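Hydrogenase maturation protease HycI (Thermococcus kodakarensis KOD1, PDB 5ZBY) probably acts as an endopeptidase of the A31 family that trims the C-terminus of a [NiFe] hydrogenase during its maturation. Local coordinates at residues A[106-109]-A[110-114]. Residues are numbered along the deposited sequence; the frame is centred on the assembly and turned at random.
Sequences RIVA and SYIKE
Ser110 binds the carbonyl oxygen of Arg106 twice, its OG lying 2.7 Å from Arg106 O and its backbone N 2.9 Å from that same oxygen. The two are the side-chain and main-chain halves of an i to i+4 contact within the amphipathic alpha-helix 105-116, and they reach the acceptor from opposite faces of its carbonyl plane. Serine suits this place because its hydroxyl is short enough to fold back onto the preceding turn: with OG anti to the carbonyl carbon (chi1 -61°), it lies beside its own backbone N. With alanine in place of this serine, Arg106 O would probably keep only the main-chain donor of this turn and lose the hydroxyl on the other face. Tyr111 N to Ile107 O and Lys113 N to Ala109 O, each 3.0 Å, continue the helical pattern.

The inward face is apolar. Val108 and Ile112, one turn apart, run side by side, and both reach Val59 of helix 59-64. Ile112, one carbon longer than Val108, also reaches Val70 and Phe72 of strand 69-75, while small Ala109 lets the helix lie close to Ile120 of strand 119-125. The helix thus packs against the mixed sheet of this alpha/beta fold. Ile112 CG1 sits 3.3 Å from Val108 O, the acceptor for Ile112 N, and beyond it CD1 meets Val108 CG1 at 3.8 Å.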
ATOM      1  N   ARG A 106       6.246  -5.816   8.553  1.00 30.52           N
ATOM      2  CA  ARG A 106       6.810  -7.159   8.361  1.00 28.19           C
ATOM      3  C   ARG A 106       6.052  -8.261   9.106  1.00 29.80           C
ATOM      4  O   ARG A 106       5.860  -9.372   8.588  1.00 31.12           O
ATOM      5  CB  ARG A 106       8.289  -7.185   8.810  1.00 31.11           C
ATOM      6  CG  ARG A 106       8.960  -8.552   8.613  1.00 33.69           C
ATOM      7  CD  ARG A 106      10.506  -8.468   8.899  1.00 30.13           C
ATOM      8  NE  ARG A 106      10.749  -8.242  10.308  1.00 39.22           N
ATOM      9  CZ  ARG A 106      11.022  -9.186  11.210  1.00 50.97           C
ATOM     10  NH1 ARG A 106      11.119 -10.475  10.866  1.00 37.70           N
ATOM     11  NH2 ARG A 106      11.205  -8.834  12.470  1.00 47.13           N
ATOM     12  N   ILE A 107       5.662  -7.983  10.330  1.00 30.20           N
ATOM     13  CA  ILE A 107       4.914  -8.935  11.124  1.00 30.71           C
ATOM     14  C   ILE A 107       3.528  -9.193  10.555  1.00 32.84           C
ATOM     15  O   ILE A 107       3.131 -10.306  10.388  1.00 31.85           O
ATOM     16  CB  ILE A 107       4.719  -8.431  12.548  1.00 38.29           C
ATOM     17  CG1 ILE A 107       6.050  -8.084  13.208  1.00 40.57           C
ATOM     18  CG2 ILE A 107       3.955  -9.437  13.368  1.00 37.87           C
ATOM     19  CD1 ILE A 107       7.082  -9.159  13.140  1.00 38.75           C
ATOM     20  N   VAL A 108       2.848  -8.118  10.199  1.00 31.52           N
ATOM     21  CA  VAL A 108       1.533  -8.230   9.544  1.00 27.51           C
ATOM     22  C   VAL A 108       1.616  -9.062   8.268  1.00 33.27           C
ATOM     23  O   VAL A 108       0.845  -9.997   8.081  1.00 30.51           O
ATOM     24  CB  VAL A 108       0.951  -6.832   9.245  1.00 30.34           C
ATOM     25  CG1 VAL A 108      -0.372  -6.966   8.473  1.00 28.87           C
ATOM     26  CG2 VAL A 108       0.741  -6.073  10.550  1.00 32.13           C
ATOM     27  N   ALA A 109       2.535  -8.708   7.377  1.00 29.70           N
ATOM     28  CA  ALA A 109       2.730  -9.375   6.108  1.00 30.61           C
ATOM     29  C   ALA A 109       3.109 -10.850   6.259  1.00 30.39           C
ATOM     30  O   ALA A 109       2.644 -11.686   5.499  1.00 29.57           O
ATOM     31  CB  ALA A 109       3.831  -8.605   5.281  1.00 31.63           C
ATOM     32  N   SER A 110       3.981 -11.146   7.238  1.00 29.08           N
ATOM     33  CA  SER A 110       4.383 -12.539   7.496  1.00 27.41           C
ATOM     34  C   SER A 110       3.192 -13.386   7.967  1.00 30.88           C
ATOM     35  O   SER A 110       3.027 -14.524   7.547  1.00 32.72           O
ATOM     36  CB  SER A 110       5.489 -12.605   8.555  1.00 34.17           C
ATOM     37  OG  SER A 110       6.657 -11.895   8.106  1.00 35.34           O
ATOM     38  N   TYR A 111       2.400 -12.815   8.873  1.00 29.19           N
ATOM     39  CA  TYR A 111       1.170 -13.531   9.287  1.00 28.79           C
ATOM     40  C   TYR A 111       0.225 -13.786   8.110  1.00 32.10           C
ATOM     41  O   TYR A 111      -0.237 -14.922   7.895  1.00 31.55           O
ATOM     42  CB  TYR A 111       0.467 -12.730  10.368  1.00 28.03           C
ATOM     43  CG  TYR A 111      -0.837 -13.341  10.805  1.00 40.28           C
ATOM     44  CD1 TYR A 111      -0.853 -14.405  11.692  1.00 55.45           C
ATOM     45  CD2 TYR A 111      -2.041 -12.852  10.338  1.00 40.69           C
ATOM     46  CE1 TYR A 111      -2.040 -14.976  12.107  1.00 48.45           C
ATOM     47  CE2 TYR A 111      -3.255 -13.430  10.749  1.00 43.55           C
ATOM     48  CZ  TYR A 111      -3.235 -14.484  11.640  1.00 51.32           C
ATOM     49  OH  TYR A 111      -4.418 -15.062  12.064  1.00 44.96           O
ATOM     50  N   ILE A 112      -0.072 -12.746   7.331  1.00 30.68           N
ATOM     51  CA  ILE A 112      -0.947 -12.934   6.165  1.00 30.22           C
ATOM     52  C   ILE A 112      -0.444 -14.019   5.195  1.00 35.46           C
ATOM     53  O   ILE A 112      -1.212 -14.908   4.766  1.00 34.13           O
ATOM     54  CB  ILE A 112      -1.146 -11.602   5.385  1.00 31.59           C
ATOM     55  CG1 ILE A 112      -1.859 -10.578   6.287  1.00 31.43           C
ATOM     56  CG2 ILE A 112      -1.870 -11.910   4.034  1.00 33.61           C
ATOM     57  CD1 ILE A 112      -1.886  -9.132   5.771  1.00 31.35           C
ATOM     58  N   LYS A 113       0.855 -14.016   4.903  1.00 28.76           N
ATOM     59  CA  LYS A 113       1.417 -14.960   3.948  1.00 25.98           C
ATOM     60  C   LYS A 113       1.374 -16.371   4.513  1.00 31.23           C
ATOM     61  O   LYS A 113       1.093 -17.345   3.786  1.00 33.25           O
ATOM     62  CB  LYS A 113       2.879 -14.566   3.551  1.00 25.55           C
ATOM     63  CG  LYS A 113       3.372 -15.503   2.487  1.00 35.91           C
ATOM     64  CD  LYS A 113       4.617 -15.015   1.799  1.00 37.32           C
ATOM     65  CE  LYS A 113       4.874 -15.900   0.601  1.00 36.34           C
ATOM     66  NZ  LYS A 113       6.044 -15.426  -0.203  1.00 42.45           N
ATOM     67  N   GLU A 114       1.596 -16.500   5.813  1.00 30.12           N
ATOM     68  CA  GLU A 114       1.534 -17.829   6.417  1.00 32.71           C
ATOM     69  C   GLU A 114       0.125 -18.374   6.260  1.00 38.99           C
ATOM     70  O   GLU A 114      -0.052 -19.531   5.853  1.00 40.17           O
ATOM     71  CB  GLU A 114       1.911 -17.795   7.890  1.00 35.61           C
ATOM     72  CG  GLU A 114       2.350 -19.161   8.452  1.00 44.97           C
ATOM     73  CD  GLU A 114       1.202 -20.153   8.606  1.00101.22           C
ATOM     74  OE1 GLU A 114       0.088 -19.703   8.948  1.00 69.93           O
ATOM     75  OE2 GLU A 114       1.411 -21.372   8.398  1.00 92.87           O
TER